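Succinoglycan biosynthesis protein (Bacillus cereus ATCC 14579, PDB 2QGM) is of unproven function but belongs to the erythromycin esterase family and is therefore probably a hydrolase or related enzyme, named for succinoglycan biosynthesis. Local coordinates at residues 96-99 against 100-104; 121-124 against 125-129; 149-152 against 153-157. All blocks are in the same frame, centred on the assembly; numbering follows the deposited sequence.

Contact 1 (96-99 against 100-104); sequences LVKY and LVTEM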
# COMPACT_ATOMS: atom_id res chain seq x y z
N LEU A 96 4.70 10.10 8.79
CA LEU A 96 4.34 10.72 7.51
C LEU A 96 2.82 10.80 7.34
O LEU A 96 2.30 11.83 6.93
CB LEU A 96 4.94 9.92 6.35
CG LEU A 96 6.12 10.49 5.55
CD1 LEU A 96 6.91 11.50 6.38
CD2 LEU A 96 7.00 9.34 5.07
N VAL A 97 2.12 9.71 7.66
CA VAL A 97 0.67 9.68 7.56
C VAL A 97 0.07 10.76 8.46
O VAL A 97 -0.78 11.54 8.04
CB VAL A 97 0.11 8.28 7.98
CG1 VAL A 97 -1.41 8.33 8.11
CG2 VAL A 97 0.52 7.22 6.95
N LYS A 98 0.55 10.82 9.69
CA LYS A 98 0.04 11.81 10.63
C LYS A 98 0.23 13.23 10.09
O LYS A 98 -0.65 14.08 10.22
CB LYS A 98 0.73 11.65 11.98
CG LYS A 98 0.02 12.38 13.11
CD LYS A 98 0.67 12.09 14.45
CE LYS A 98 -0.06 12.78 15.57
NZ LYS A 98 0.66 12.61 16.86
N TYR A 99 1.38 13.49 9.47
CA TYR A 99 1.64 14.81 8.91
C TYR A 99 0.68 15.11 7.75
O TYR A 99 0.10 16.19 7.68
CB TYR A 99 3.09 14.89 8.42
CG TYR A 99 3.43 16.22 7.78
CD1 TYR A 99 3.58 17.37 8.54
CD2 TYR A 99 3.57 16.32 6.39
CE1 TYR A 99 3.87 18.60 7.94
CE2 TYR A 99 3.86 17.54 5.79
CZ TYR A 99 4.00 18.67 6.56
OH TYR A 99 4.26 19.88 5.96
N LEU A 100 0.52 14.15 6.84
CA LEU A 100 -0.39 14.34 5.71
C LEU A 100 -1.82 14.60 6.16
O LEU A 100 -2.52 15.44 5.59
CB LEU A 100 -0.38 13.10 4.80
CG LEU A 100 0.91 12.83 4.01
CD1 LEU A 100 0.69 11.63 3.11
CD2 LEU A 100 1.30 14.05 3.19
N VAL A 101 -2.27 13.89 7.18
CA VAL A 101 -3.63 14.07 7.67
C VAL A 101 -3.83 15.40 8.38
O VAL A 101 -4.75 16.16 8.05
CB VAL A 101 -4.04 12.91 8.63
CG1 VAL A 101 -5.38 13.21 9.27
CG2 VAL A 101 -4.15 11.61 7.86
N THR A 102 -2.95 15.70 9.33
CA THR A 102 -3.05 16.92 10.12
C THR A 102 -2.62 18.23 9.46
O THR A 102 -3.15 19.29 9.79
CB THR A 102 -2.26 16.78 11.43
OG1 THR A 102 -0.87 16.59 11.12
CG2 THR A 102 -2.75 15.59 12.24
N GLU A 103 -1.65 18.17 8.54
CA GLU A 103 -1.15 19.39 7.89
C GLU A 103 -1.46 19.55 6.40
O GLU A 103 -1.37 20.66 5.87
CB GLU A 103 0.38 19.47 8.08
CG GLU A 103 0.86 19.57 9.53
CD GLU A 103 0.27 20.77 10.27
OE1 GLU A 103 0.12 21.83 9.65
OE2 GLU A 103 -0.02 20.64 11.48
N MSE A 104 -1.83 18.46 5.73
CA MSE A 104 -2.11 18.54 4.30
C MSE A 104 -3.48 18.08 3.83
O MSE A 104 -3.72 17.91 2.63
CB MSE A 104 -1.01 17.78 3.53
CG MSE A 104 0.35 18.43 3.65
SE MSE A 104 1.63 17.65 2.46
CE MSE A 104 0.89 18.28 0.79

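Contact 2 (121-124 against 125-129); sequences LNEY and IQTGK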
# COMPACT_ATOMS: atom_id res chain seq x y z
N LEU A 121 -11.35 -2.69 9.98
CA LEU A 121 -10.42 -1.68 10.48
C LEU A 121 -11.09 -0.32 10.40
O LEU A 121 -10.89 0.53 11.28
CB LEU A 121 -9.12 -1.68 9.67
CG LEU A 121 -8.17 -2.80 10.11
CD1 LEU A 121 -7.15 -3.10 9.02
CD2 LEU A 121 -7.49 -2.38 11.40
N ASN A 122 -11.90 -0.11 9.37
CA ASN A 122 -12.58 1.17 9.25
C ASN A 122 -13.59 1.29 10.38
O ASN A 122 -13.72 2.34 10.99
CB ASN A 122 -13.27 1.33 7.89
CG ASN A 122 -13.58 2.79 7.58
OD1 ASN A 122 -12.89 3.69 8.05
ND2 ASN A 122 -14.61 3.02 6.77
N GLU A 123 -14.29 0.20 10.68
CA GLU A 123 -15.26 0.23 11.77
C GLU A 123 -14.53 0.53 13.07
O GLU A 123 -15.03 1.27 13.91
CB GLU A 123 -15.99 -1.11 11.88
CG GLU A 123 -17.12 -1.10 12.90
CD GLU A 123 -17.88 -2.41 12.96
OE1 GLU A 123 -18.18 -2.96 11.87
OE2 GLU A 123 -18.16 -2.90 14.07
N TYR A 124 -13.33 -0.03 13.22
CA TYR A 124 -12.53 0.21 14.42
C TYR A 124 -12.17 1.69 14.57
O TYR A 124 -12.33 2.27 15.66
CB TYR A 124 -11.22 -0.58 14.39
CG TYR A 124 -10.40 -0.33 15.63
CD1 TYR A 124 -10.76 -0.89 16.85
CD2 TYR A 124 -9.31 0.55 15.61
CE1 TYR A 124 -10.07 -0.60 18.01
CE2 TYR A 124 -8.61 0.86 16.78
CZ TYR A 124 -9.00 0.27 17.98
OH TYR A 124 -8.34 0.55 19.16
N ILE A 125 -11.67 2.31 13.50
CA ILE A 125 -11.29 3.71 13.59
C ILE A 125 -12.47 4.68 13.61
O ILE A 125 -12.28 5.87 13.87
CB ILE A 125 -10.28 4.11 12.47
CG1 ILE A 125 -10.94 4.07 11.09
CG2 ILE A 125 -9.08 3.17 12.50
CD1 ILE A 125 -10.13 4.83 10.04
N GLN A 126 -13.68 4.19 13.35
CA GLN A 126 -14.87 5.05 13.39
C GLN A 126 -15.58 4.94 14.74
O GLN A 126 -16.04 5.93 15.28
CB GLN A 126 -15.87 4.68 12.29
CG GLN A 126 -15.32 4.65 10.89
CD GLN A 126 -14.85 6.00 10.38
OE1 GLN A 126 -14.06 6.08 9.45
NE2 GLN A 126 -15.35 7.08 10.99
N THR A 127 -15.64 3.72 15.28
CA THR A 127 -16.35 3.48 16.54
C THR A 127 -15.55 2.90 17.69
O THR A 127 -16.01 2.90 18.83
CB THR A 127 -17.56 2.56 16.30
OG1 THR A 127 -17.11 1.28 15.86
CG2 THR A 127 -18.47 3.16 15.23
N GLY A 128 -14.35 2.39 17.40
CA GLY A 128 -13.53 1.80 18.45
C GLY A 128 -13.93 0.37 18.78
O GLY A 128 -13.53 -0.17 19.81
N LYS A 129 -14.73 -0.23 17.91
CA LYS A 129 -15.18 -1.61 18.09
C LYS A 129 -14.23 -2.58 17.37
O LYS A 129 -13.85 -2.35 16.22
CB LYS A 129 -16.60 -1.78 17.55
CG LYS A 129 -17.20 -3.18 17.71
CD LYS A 129 -18.68 -3.20 17.32
CE LYS A 129 -19.35 -4.54 17.63
NZ LYS A 129 -18.83 -5.67 16.81

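Contact 3 (149-152 against 153-157); sequences IEWM and KDYNA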
# COMPACT_ATOMS: atom_id res chain seq x y z
N ILE A 149 -2.95 2.72 13.82
CA ILE A 149 -4.38 2.49 13.75
C ILE A 149 -5.07 3.11 14.96
O ILE A 149 -6.16 3.67 14.84
CB ILE A 149 -4.67 0.98 13.66
CG1 ILE A 149 -4.05 0.43 12.38
CG2 ILE A 149 -6.18 0.73 13.72
CD1 ILE A 149 -4.17 -1.07 12.21
N GLU A 150 -4.43 3.04 16.12
CA GLU A 150 -5.02 3.62 17.32
C GLU A 150 -5.07 5.15 17.19
O GLU A 150 -6.06 5.77 17.58
CB GLU A 150 -4.22 3.21 18.55
CG GLU A 150 -4.32 1.72 18.82
CD GLU A 150 -3.47 1.29 19.99
OE1 GLU A 150 -2.29 1.70 20.03
OE2 GLU A 150 -3.97 0.54 20.85
N TRP A 151 -4.03 5.74 16.63
CA TRP A 151 -4.02 7.19 16.44
C TRP A 151 -5.17 7.59 15.52
O TRP A 151 -5.84 8.60 15.73
CB TRP A 151 -2.71 7.66 15.82
CG TRP A 151 -2.82 9.07 15.34
CD1 TRP A 151 -2.87 10.19 16.11
CD2 TRP A 151 -3.03 9.50 13.98
NE1 TRP A 151 -3.12 11.29 15.33
CE2 TRP A 151 -3.22 10.90 14.02
CE3 TRP A 151 -3.09 8.84 12.75
CZ2 TRP A 151 -3.47 11.65 12.87
CZ3 TRP A 151 -3.34 9.59 11.60
CH2 TRP A 151 -3.53 10.98 11.67
N MSE A 152 -5.39 6.81 14.47
CA MSE A 152 -6.47 7.10 13.53
C MSE A 152 -7.82 7.12 14.26
O MSE A 152 -8.66 7.99 14.02
CB MSE A 152 -6.49 6.05 12.41
CG MSE A 152 -5.26 6.07 11.52
SE MSE A 152 -5.38 4.84 10.06
CE MSE A 152 -3.91 5.54 9.00
N LYS A 153 -8.01 6.16 15.17
CA LYS A 153 -9.24 6.09 15.95
C LYS A 153 -9.32 7.36 16.81
O LYS A 153 -10.38 7.99 16.90
CB LYS A 153 -9.22 4.84 16.84
CG LYS A 153 -10.50 4.64 17.64
CD LYS A 153 -10.36 3.52 18.67
CE LYS A 153 -9.43 3.92 19.81
NZ LYS A 153 -9.29 2.83 20.82
N ASP A 154 -8.21 7.75 17.43
CA ASP A 154 -8.18 8.95 18.27
C ASP A 154 -8.52 10.20 17.45
O ASP A 154 -9.31 11.03 17.89
CB ASP A 154 -6.81 9.16 18.93
CG ASP A 154 -6.46 8.09 19.94
OD1 ASP A 154 -7.38 7.42 20.45
OD2 ASP A 154 -5.25 7.92 20.22
N TYR A 155 -7.93 10.31 16.27
CA TYR A 155 -8.18 11.46 15.40
C TYR A 155 -9.67 11.54 15.08
O TYR A 155 -10.29 12.60 15.21
CB TYR A 155 -7.36 11.35 14.10
CG TYR A 155 -7.51 12.54 13.16
CD1 TYR A 155 -6.71 13.68 13.28
CD2 TYR A 155 -8.51 12.55 12.18
CE1 TYR A 155 -6.91 14.80 12.46
CE2 TYR A 155 -8.71 13.66 11.35
CZ TYR A 155 -7.91 14.78 11.50
OH TYR A 155 -8.12 15.88 10.69
N ASN A 156 -10.26 10.41 14.70
CA ASN A 156 -11.68 10.35 14.37
C ASN A 156 -12.58 10.57 15.59
O ASN A 156 -13.75 10.92 15.45
CB ASN A 156 -12.02 8.99 13.73
CG ASN A 156 -11.61 8.91 12.28
OD1 ASN A 156 -11.72 7.85 11.65
ND2 ASN A 156 -11.15 10.02 11.72
N ALA A 157 -12.03 10.35 16.77
CA ALA A 157 -12.79 10.51 18.01
C ALA A 157 -12.90 11.98 18.42
O ALA A 157 -13.73 12.34 19.26
CB ALA A 157 -12.14 9.70 19.12

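Contact 1 (96-99 against 100-104)
Leu-96 meets Leu-100 one helical turn on: its carbonyl O takes the backbone N-H of Leu-100 in a bond with an N-H...O angle of 167°, and CG of Leu-100 lies 3.4 Å from that same O of Leu-96. Val-97 repeats the backbone step with Val-101. Its CG1 stands 4.3 Å from CG2 of Val-101, a loose apolar contact on the flank that faces Met-302 of strand 301-304 and the helix 143-157. The next carbonyl carries more. O of Lys-98 is gripped by two donors of one residue, the backbone N of Thr-102 at 3.0 Å and the hydroxyl OG1 of Thr-102 at 2.7 Å, and the two arrive from opposite faces of the carbonyl plane. The hydroxyl can fold back in this way because OG1 sits between the backbone N and the carbonyl carbon (chi1 63°), so that Thr-102 satisfies its own polar end within the helix. Tyr-99 has the widest side-chain contacts. Its ring trails forward over the last turn with CG anti to the backbone N (chi1 178°), and CB of Glu-103 comes over one face, 4.0 Å from the centroid of the Tyr-99 ring, a CH-pi contact. CG of Glu-103 adds an approach of 3.5 Å to CE1 of Tyr-99. SE of the selenomethionine Met-104 stands 4.0 Å from CE2 of Tyr-99, in an oblique Met-aromatic contact. Phe-61 meets the same ring edge-to-face, and Lys-68 of helix 65-71 touches the Tyr-99 side chain. The pattern is that of the C-terminal turns of an alpha-helix packed on a largely parallel beta-sheet, with i to i+4 backbone bonds, the last of them, from Met-104, weak, and an aromatic residue interacting with the side chains four and five positions later.

Contact 2 (121-124 against 125-129)
Tyr-124, Glu-123 and Ile-125 bury the most surface where helix 115-127 runs out into Lys-129. The Tyr-124 ring meets the outgoing chain at its edge: O of Lys-129 lies in the ring plane, 3.5 Å from CD1 of Tyr-124, and also receives a CA-H...O contact from Tyr-124 CA. O of Tyr-124 accepts the backbone N of Gly-128 at 2.7 Å, although the N-H...O angle is only 134°. Gly-128 leaves helical angles with positive phi (82°), a conformation readily open to glycine. Hydroxyl OG1 of Thr-127 reaches O of Glu-123 at 2.9 Å from above its plane, while N of Thr-127 takes the opposite face. The Glu-123 side chain runs alongside Lys-129, with OE2 of Glu-123 3.3 Å from CD of Lys-129. Ile-125 places CG1 between its backbone N and carbonyl carbon (chi1 68°), which brings CG1 3.5 Å from O of Leu-121. The phenol OH of Tyr-124 is hydrogen-bonded to NZ of Lys-153 on helix 143-157. With OE2 of Glu-123 and NZ of Lys-129 4.0 Å apart, the salt bridge is long and implies at most a weak electrostatic link; the firm polar links at this helix end are the bonds to O of Glu-123 and O of Tyr-124.

Contact 3 (149-152 against 153-157)
Lys-153 opens the turn by giving its backbone N to O of Ile-149 at 3.1 Å, with an N-H...O angle of 155°. Its CB lies 3.4 Å from O of Glu-150, but the rest of the chain leads away. Asp-154 follows with its backbone N on O of Glu-150. The carboxylate folds back along the helix, so that CG of Asp-154 comes within 3.3 Å of the same O of Glu-150. Tyr-155 makes the main side-chain contact. While its N bonds O of Trp-151 at 2.8 Å, its CB sits over one face of the indole, toward the rim. Both side chains leave the backbone with CG trans to N (chi1 167° for Trp-151), and they lie side by side, pointing the same way. CD1 of Tyr-155 is then 3.8 Å from CZ2 of Trp-151, and the ring planes meet obliquely at 49°. Asn-156 continues the backbone pattern by donating its N to O of Met-152 at 3.0 Å. Trp-151 and Tyr-155, one helical turn apart, thus line the flank of helix 143-157 that meets Val-101 of helix 87-104, within an alpha/beta fold whose helices pack around a mostly parallel sheet.

Contact 3 sits between the other two, its helix 143-157 packing on both neighbours. Its centre is about 13 Å from that of contact 1, which it meets by packing: CE of Lys-98 lies 3.4 Å from NE1 of Trp-151, CB of Val-101 lies 3.6 Å from CH2 of Trp-151, and CG1 of Val-97 lies 3.8 Å from CE of Met-152. Toward contact 2, with centres about 9 Å apart, side chains and backbone both take part. CA of Gly-128 lies 3.6 Å from CD of Lys-153, and CD2 of Leu-121 approaches CD1 of Ile-149 to 3.7 Å. Contacts 1 and 2 do not touch, their nearest atoms being about 9 Å apart, so contact 3 bridges them.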